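Local structure of CHAD domain protein (Streptomyces chartreusis, 6RN5) at residues L73-S78 / T233-R238; A173-L178 / Y342-L347. The protein probably binds polyphosphate through its CHAD domain, as other phosins do, and also binds copper ions, though its cellular role is not established. One frame throughout, in Å; residues are numbered along the deposited sequence.

Interaction 1 of 2, residues L73-S78 / T233-R238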
ATOM      1  N   LEU A  73      24.985  -9.896  31.237  1.00 31.29           N
ATOM      2  CA  LEU A  73      25.383  -8.948  32.263  1.00 35.70           C
ATOM      3  C   LEU A  73      24.209  -8.046  32.653  1.00 36.44           C
ATOM      4  O   LEU A  73      24.273  -7.384  33.646  1.00 39.29           O
ATOM      5  CB  LEU A  73      26.594  -8.126  31.808  1.00 35.34           C
ATOM      6  CG  LEU A  73      27.960  -8.724  32.204  1.00 35.02           C
ATOM      7  CD1 LEU A  73      28.121 -10.176  31.834  1.00 33.80           C
ATOM      8  CD2 LEU A  73      29.087  -7.927  31.580  1.00 37.53           C
ATOM      9  N   HIS A  74      23.154  -8.011  31.851  1.00 34.26           N
ATOM     10  CA  HIS A  74      21.992  -7.197  32.160  1.00 34.65           C
ATOM     11  C   HIS A  74      21.068  -8.055  32.989  1.00 33.91           C
ATOM     12  O   HIS A  74      20.778  -7.710  34.110  1.00 33.94           O
ATOM     13  CB  HIS A  74      21.282  -6.721  30.867  1.00 34.30           C
ATOM     14  CG  HIS A  74      20.127  -5.820  31.116  1.00 35.13           C
ATOM     15  ND1 HIS A  74      18.825  -6.259  31.134  1.00 37.03           N
ATOM     16  CD2 HIS A  74      20.081  -4.498  31.393  1.00 42.44           C
ATOM     17  CE1 HIS A  74      18.023  -5.245  31.386  1.00 37.68           C
ATOM     18  NE2 HIS A  74      18.758  -4.161  31.542  1.00 39.70           N
ATOM     19  N   THR A  75      20.605  -9.162  32.399  1.00 33.85           N
ATOM     20  CA  THR A  75      19.600 -10.054  32.997  1.00 34.00           C
ATOM     21  C   THR A  75      20.035 -10.573  34.373  1.00 34.85           C
ATOM     22  O   THR A  75      19.193 -10.738  35.279  1.00 31.81           O
ATOM     23  CB  THR A  75      19.315 -11.247  32.052  1.00 33.19           C
ATOM     24  OG1 THR A  75      18.846 -10.756  30.796  1.00 31.56           O
ATOM     25  CG2 THR A  75      18.279 -12.172  32.628  1.00 33.77           C
ATOM     26  N   PHE A  76      21.339 -10.865  34.500  1.00 32.91           N
ATOM     27  CA  PHE A  76      21.894 -11.573  35.662  1.00 32.55           C
ATOM     28  C   PHE A  76      22.861 -10.689  36.406  1.00 30.92           C
ATOM     29  O   PHE A  76      23.752 -11.160  37.117  1.00 31.35           O
ATOM     30  CB  PHE A  76      22.587 -12.890  35.238  1.00 33.94           C
ATOM     31  CG  PHE A  76      21.689 -13.847  34.471  1.00 33.38           C
ATOM     32  CD1 PHE A  76      20.834 -14.730  35.139  1.00 36.85           C
ATOM     33  CD2 PHE A  76      21.719 -13.895  33.073  1.00 36.51           C
ATOM     34  CE1 PHE A  76      20.026 -15.626  34.415  1.00 38.10           C
ATOM     35  CE2 PHE A  76      20.905 -14.782  32.351  1.00 34.23           C
ATOM     36  CZ  PHE A  76      20.058 -15.636  33.015  1.00 33.67           C
ATOM     37  N   GLN A  77      22.636  -9.391  36.273  1.00 34.80           N
ATOM     38  CA  GLN A  77      23.487  -8.400  36.877  1.00 40.98           C
ATOM     39  C   GLN A  77      23.543  -8.592  38.370  1.00 38.35           C
ATOM     40  O   GLN A  77      24.578  -8.360  38.953  1.00 38.69           O
ATOM     41  CB  GLN A  77      23.010  -6.970  36.604  1.00 45.47           C
ATOM     42  CG  GLN A  77      24.042  -5.941  37.066  1.00 49.86           C
ATOM     43  CD  GLN A  77      23.828  -4.552  36.496  1.00 56.27           C
ATOM     44  OE1 GLN A  77      23.494  -3.641  37.238  1.00 55.46           O
ATOM     45  NE2 GLN A  77      24.021  -4.382  35.163  1.00 63.84           N
ATOM     46  N   SER A  78      22.451  -9.035  38.983  1.00 40.02           N
ATOM     47  CA  SER A  78      22.443  -9.162  40.451  1.00 41.28           C
ATOM     48  C   SER A  78      23.397 -10.237  40.934  1.00 40.16           C
ATOM     49  O   SER A  78      23.775 -10.213  42.075  1.00 38.13           O
ATOM     50  CB  SER A  78      21.027  -9.448  40.975  1.00 42.32           C
ATOM     51  OG  SER A  78      20.458 -10.543  40.302  1.00 39.30           O
ATOM     52  N   THR A 233      12.984 -15.624  34.512  1.00 32.13           N
ATOM     53  CA  THR A 233      11.539 -15.315  34.597  1.00 33.81           C
ATOM     54  C   THR A 233      11.267 -13.848  34.615  1.00 29.93           C
ATOM     55  O   THR A 233      10.332 -13.357  33.946  1.00 31.64           O
ATOM     56  CB  THR A 233      10.916 -15.967  35.869  1.00 34.26           C
ATOM     57  OG1 THR A 233      11.018 -17.362  35.749  1.00 31.86           O
ATOM     58  CG2 THR A 233       9.488 -15.662  36.035  1.00 35.57           C
ATOM     59  N   ALA A 234      12.062 -13.124  35.385  1.00 29.11           N
ATOM     60  CA  ALA A 234      11.941 -11.671  35.372  1.00 29.66           C
ATOM     61  C   ALA A 234      12.090 -11.079  33.921  1.00 34.01           C
ATOM     62  O   ALA A 234      11.413 -10.093  33.535  1.00 33.64           O
ATOM     63  CB  ALA A 234      12.997 -11.074  36.309  1.00 28.96           C
ATOM     64  N   ALA A 235      13.032 -11.624  33.147  1.00 32.23           N
ATOM     65  CA  ALA A 235      13.274 -11.128  31.797  1.00 30.80           C
ATOM     66  C   ALA A 235      12.091 -11.485  30.960  1.00 28.98           C
ATOM     67  O   ALA A 235      11.612 -10.676  30.134  1.00 27.56           O
ATOM     68  CB  ALA A 235      14.576 -11.731  31.183  1.00 34.11           C
ATOM     69  N   LYS A 236      11.596 -12.700  31.134  1.00 32.41           N
ATOM     70  CA  LYS A 236      10.379 -13.086  30.411  1.00 34.76           C
ATOM     71  C   LYS A 236       9.232 -12.134  30.738  1.00 34.84           C
ATOM     72  O   LYS A 236       8.504 -11.694  29.845  1.00 31.01           O
ATOM     73  CB  LYS A 236       9.972 -14.473  30.777  1.00 38.81           C
ATOM     74  CG  LYS A 236       8.703 -14.880  30.055  1.00 45.07           C
ATOM     75  CD  LYS A 236       8.463 -16.373  30.114  1.00 52.12           C
ATOM     76  CE  LYS A 236       7.456 -16.819  29.059  1.00 58.87           C
ATOM     77  NZ  LYS A 236       6.806 -18.096  29.475  1.00 66.77           N
ATOM     78  N   ASP A 237       9.063 -11.822  32.032  1.00 34.47           N
ATOM     79  CA  ASP A 237       8.015 -10.878  32.418  1.00 35.24           C
ATOM     80  C   ASP A 237       8.181  -9.541  31.776  1.00 31.36           C
ATOM     81  O   ASP A 237       7.189  -8.948  31.293  1.00 30.60           O
ATOM     82  CB  ASP A 237       7.939 -10.671  33.917  1.00 38.17           C
ATOM     83  CG  ASP A 237       7.522 -11.939  34.665  1.00 42.20           C
ATOM     84  OD1 ASP A 237       7.014 -12.943  34.080  1.00 39.89           O
ATOM     85  OD2 ASP A 237       7.775 -11.934  35.867  1.00 44.10           O
ATOM     86  N   ARG A 238       9.399  -9.012  31.782  1.00 30.02           N
ATOM     87  CA  ARG A 238       9.593  -7.687  31.123  1.00 30.45           C
ATOM     88  C   ARG A 238       9.134  -7.706  29.650  1.00 29.54           C
ATOM     89  O   ARG A 238       8.448  -6.771  29.174  1.00 30.26           O
ATOM     90  CB  ARG A 238      11.024  -7.222  31.275  1.00 29.92           C
ATOM     91  CG  ARG A 238      11.340  -6.817  32.672  1.00 30.06           C
ATOM     92  CD  ARG A 238      12.747  -6.301  32.764  1.00 31.29           C
ATOM     93  NE  ARG A 238      13.823  -7.273  32.580  1.00 32.28           N
ATOM     94  CZ  ARG A 238      14.423  -7.960  33.574  1.00 35.37           C
ATOM     95  NH1 ARG A 238      13.973  -7.884  34.830  1.00 36.64           N
ATOM     96  NH2 ARG A 238      15.464  -8.755  33.326  1.00 32.23           N
TER
HETATM   97  O   HOH W   1      17.226  -8.520  31.005  1.00 31.68           O
HETATM   98  O   HOH W   2      16.546 -10.645  35.159  1.00 33.98           O
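Ala235 and Arg238 of helix 229-244 meet Thr75 at the C-terminal end of helix 56-75, a helix-end contact within the all-helical CHAD fold. Along the second segment the first touching residue is Ala235, whose CB points at the other helix and lies 4.0 Å from CG2 of Thr75. The short alanine suits a place where the CA atoms of Thr75 and Ala235 are 6.5 Å apart. Thr75 serves two surroundings at once: chi1 of -59° sets OG1 beside the backbone N, where it bonds to a water, and leaves CG2 anti to that N, facing Ala235. The same methyl also rests over one face of the Phe76 ring, near its rim.

One turn on, Arg238 sends its long chain back over its own helix, so that one guanidinium face lies over Ala234 O and Ala235 CA. Arginine suits this exposed margin because its length and its several N-H groups let NH2 alone, oblique to Thr75 and without a direct hydrogen bond to the segment, donate to two waters. The first, 2.8 Å from His74 ND1, lies at the edge of the imidazole in the ring plane and is also bonded to Thr75 OG1. The second carries the link to the backbone where the helix ends: it accepts from Arg238 NH2 at 2.8 Å and donates to Thr75 O at 2.7 Å.

Interaction 2 of 2, residues A173-L178 / Y342-L347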
ATOM      1  N   ALA A 173      14.730   3.374 -11.887  1.00 42.41           N
ATOM      2  CA  ALA A 173      16.114   3.124 -12.244  1.00 45.15           C
ATOM      3  C   ALA A 173      16.976   4.166 -11.599  1.00 42.99           C
ATOM      4  O   ALA A 173      18.014   3.844 -11.025  1.00 39.12           O
ATOM      5  CB  ALA A 173      16.317   3.149 -13.742  1.00 44.31           C
ATOM      6  N   LYS A 174      16.530   5.409 -11.685  1.00 40.36           N
ATOM      7  CA  LYS A 174      17.234   6.476 -11.030  1.00 42.30           C
ATOM      8  C   LYS A 174      17.230   6.346  -9.536  1.00 41.19           C
ATOM      9  O   LYS A 174      18.256   6.638  -8.936  1.00 37.60           O
ATOM     10  CB  LYS A 174      16.693   7.834 -11.421  1.00 47.50           C
ATOM     11  CG  LYS A 174      17.328   8.315 -12.720  1.00 57.83           C
ATOM     12  CD  LYS A 174      16.623   9.542 -13.249  1.00 68.00           C
ATOM     13  CE  LYS A 174      17.401  10.192 -14.377  1.00 73.66           C
ATOM     14  NZ  LYS A 174      16.709  11.452 -14.783  1.00 75.20           N
ATOM     15  N   ALA A 175      16.098   5.938  -8.938  1.00 35.32           N
ATOM     16  CA  ALA A 175      16.031   5.819  -7.478  1.00 34.99           C
ATOM     17  C   ALA A 175      16.996   4.743  -7.036  1.00 31.23           C
ATOM     18  O   ALA A 175      17.647   4.884  -6.020  1.00 32.28           O
ATOM     19  CB  ALA A 175      14.624   5.483  -6.994  1.00 33.30           C
ATOM     20  N   GLY A 176      17.081   3.682  -7.841  1.00 32.07           N
ATOM     21  CA  GLY A 176      17.905   2.541  -7.565  1.00 31.11           C
ATOM     22  C   GLY A 176      19.362   2.896  -7.552  1.00 31.55           C
ATOM     23  O   GLY A 176      20.118   2.478  -6.663  1.00 30.67           O
ATOM     24  N   ALA A 177      19.755   3.685  -8.537  1.00 31.32           N
ATOM     25  CA  ALA A 177      21.120   4.109  -8.662  1.00 34.06           C
ATOM     26  C   ALA A 177      21.496   5.130  -7.545  1.00 34.49           C
ATOM     27  O   ALA A 177      22.633   5.142  -7.023  1.00 32.87           O
ATOM     28  CB  ALA A 177      21.323   4.722 -10.032  1.00 35.80           C
ATOM     29  N   LEU A 178      20.554   5.996  -7.207  1.00 28.94           N
ATOM     30  CA  LEU A 178      20.763   6.949  -6.110  1.00 30.59           C
ATOM     31  C   LEU A 178      21.030   6.224  -4.773  1.00 30.15           C
ATOM     32  O   LEU A 178      21.987   6.501  -4.087  1.00 30.61           O
ATOM     33  CB  LEU A 178      19.556   7.873  -6.001  1.00 29.43           C
ATOM     34  CG  LEU A 178      19.617   8.925  -4.903  1.00 31.76           C
ATOM     35  CD1 LEU A 178      20.723   9.919  -5.199  1.00 34.14           C
ATOM     36  CD2 LEU A 178      18.270   9.623  -4.796  1.00 33.63           C
ATOM     37  N   TYR A 342       9.326  10.435  -6.956  1.00 27.98           N
ATOM     38  CA  TYR A 342       8.040   9.750  -7.011  1.00 26.80           C
ATOM     39  C   TYR A 342       8.254   8.305  -6.735  1.00 25.27           C
ATOM     40  O   TYR A 342       7.535   7.729  -5.957  1.00 26.12           O
ATOM     41  CB  TYR A 342       7.432   9.992  -8.390  1.00 28.25           C
ATOM     42  CG  TYR A 342       6.150   9.252  -8.773  1.00 27.94           C
ATOM     43  CD1 TYR A 342       6.186   7.908  -9.206  1.00 26.06           C
ATOM     44  CD2 TYR A 342       4.942   9.928  -8.810  1.00 27.07           C
ATOM     45  CE1 TYR A 342       5.026   7.265  -9.611  1.00 28.56           C
ATOM     46  CE2 TYR A 342       3.779   9.306  -9.225  1.00 28.28           C
ATOM     47  CZ  TYR A 342       3.830   7.987  -9.634  1.00 28.68           C
ATOM     48  OH  TYR A 342       2.673   7.398 -10.014  1.00 28.94           O
ATOM     49  N   ALA A 343       9.289   7.710  -7.325  1.00 26.05           N
ATOM     50  CA  ALA A 343       9.585   6.337  -7.044  1.00 29.15           C
ATOM     51  C   ALA A 343       9.902   6.101  -5.569  1.00 31.00           C
ATOM     52  O   ALA A 343       9.523   5.086  -5.002  1.00 31.70           O
ATOM     53  CB  ALA A 343      10.760   5.861  -7.886  1.00 29.00           C
ATOM     54  N   LEU A 344      10.649   7.021  -4.979  1.00 29.51           N
ATOM     55  CA  LEU A 344      11.040   6.904  -3.612  1.00 28.97           C
ATOM     56  C   LEU A 344       9.848   7.022  -2.694  1.00 28.09           C
ATOM     57  O   LEU A 344       9.827   6.375  -1.666  1.00 28.66           O
ATOM     58  CB  LEU A 344      12.072   7.982  -3.271  1.00 30.14           C
ATOM     59  CG  LEU A 344      13.419   7.830  -3.964  1.00 31.59           C
ATOM     60  CD1 LEU A 344      14.237   9.096  -3.711  1.00 30.14           C
ATOM     61  CD2 LEU A 344      14.135   6.624  -3.409  1.00 32.64           C
ATOM     62  N   GLY A 345       8.872   7.854  -3.046  1.00 28.22           N
ATOM     63  CA  GLY A 345       7.585   7.888  -2.311  1.00 30.08           C
ATOM     64  C   GLY A 345       6.863   6.540  -2.225  1.00 30.91           C
ATOM     65  O   GLY A 345       6.348   6.161  -1.169  1.00 25.56           O
ATOM     66  N   VAL A 346       6.848   5.819  -3.349  1.00 27.41           N
ATOM     67  CA  VAL A 346       6.231   4.522  -3.439  1.00 29.30           C
ATOM     68  C   VAL A 346       6.980   3.525  -2.565  1.00 28.93           C
ATOM     69  O   VAL A 346       6.396   2.729  -1.823  1.00 29.80           O
ATOM     70  CB  VAL A 346       6.256   4.009  -4.903  1.00 31.37           C
ATOM     71  CG1 VAL A 346       5.677   2.625  -5.011  1.00 31.55           C
ATOM     72  CG2 VAL A 346       5.426   4.919  -5.803  1.00 33.68           C
ATOM     73  N   LEU A 347       8.299   3.580  -2.675  1.00 29.63           N
ATOM     74  CA  LEU A 347       9.181   2.695  -1.925  1.00 31.49           C
ATOM     75  C   LEU A 347       9.113   2.890  -0.406  1.00 29.02           C
ATOM     76  O   LEU A 347       9.132   1.943   0.344  1.00 29.72           O
ATOM     77  CB  LEU A 347      10.587   2.917  -2.429  1.00 32.27           C
ATOM     78  CG  LEU A 347      11.701   2.074  -1.902  1.00 33.96           C
ATOM     79  CD1 LEU A 347      11.391   0.609  -2.167  1.00 39.04           C
ATOM     80  CD2 LEU A 347      12.953   2.536  -2.636  1.00 36.33           C
TER
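Ala175 of helix 170-198 is the low floor against which helix 338-366 sets its Ala343 and Leu344. The segment axes pass 9.2 Å apart at 75°, a steep crossing that limits the direct contact to a small patch. At its middle the backbones come near, with the CA atoms of Ala175 and Leu344 separated by 6.4 Å. Small residues make this possible: the single methyl of Ala175 sits 4.0 Å from the equally short CB of Ala343, so two short groups meet and neither holds the helices apart.

Leu344 supplies the larger projection, entering the hollow lined by Ala175, Leu178 and Leu179 of helix 170-198. Its CG is anti to the carbonyl carbon (chi1 -67°), which carries the fork across to the opposite helix with a different job for each prong. CD2 rests against the Ala175 methyl at 3.8 Å, while CD1 reaches the next turn of that helix and meets CD2 of Leu178 at 4.2 Å. The branched end of leucine suits it to touching both the low alanine and the taller Leu178. No hydrogen bond crosses the patch, which is held by apolar contact alone.

Helix 305-331 extends this apolar layer, its Ala330 and Ala331 also packing on Leu344. On helix 338-366, Ala343 additionally packs on Ile261 of the second subunit, bringing the layer to the dimer interface. The bound copper lies about 11 Å from the Leu344 side chain. The arrangement is a steep crossing of two helices in an all-helical fold, brought close by small residues, with a leucine packed into the opposite surface one turn from a copper ligand, His348, of the site that includes His262 and His271.

Overall arrangement
Interactions 1 and 2 lie on opposite sides of the chain's centre, their own centres 44 Å apart, and share no helix. Helix 82-120 nevertheless touches residues of both, Leu73 and His74 at one end and Leu347 at the other. Both contacts are mainly buried and use an alanine for close approach, but their chemistry differs. At 73-78/233-238 an exposed arginine and two waters add a polar margin to a single methyl contact, and a helix end is involved. At 173-178/342-347 two continuing helices meet through aliphatic groups alone. The second subunit packs against interaction 2, near copper, whereas interaction 1 lies away from the copper and carbonate sites.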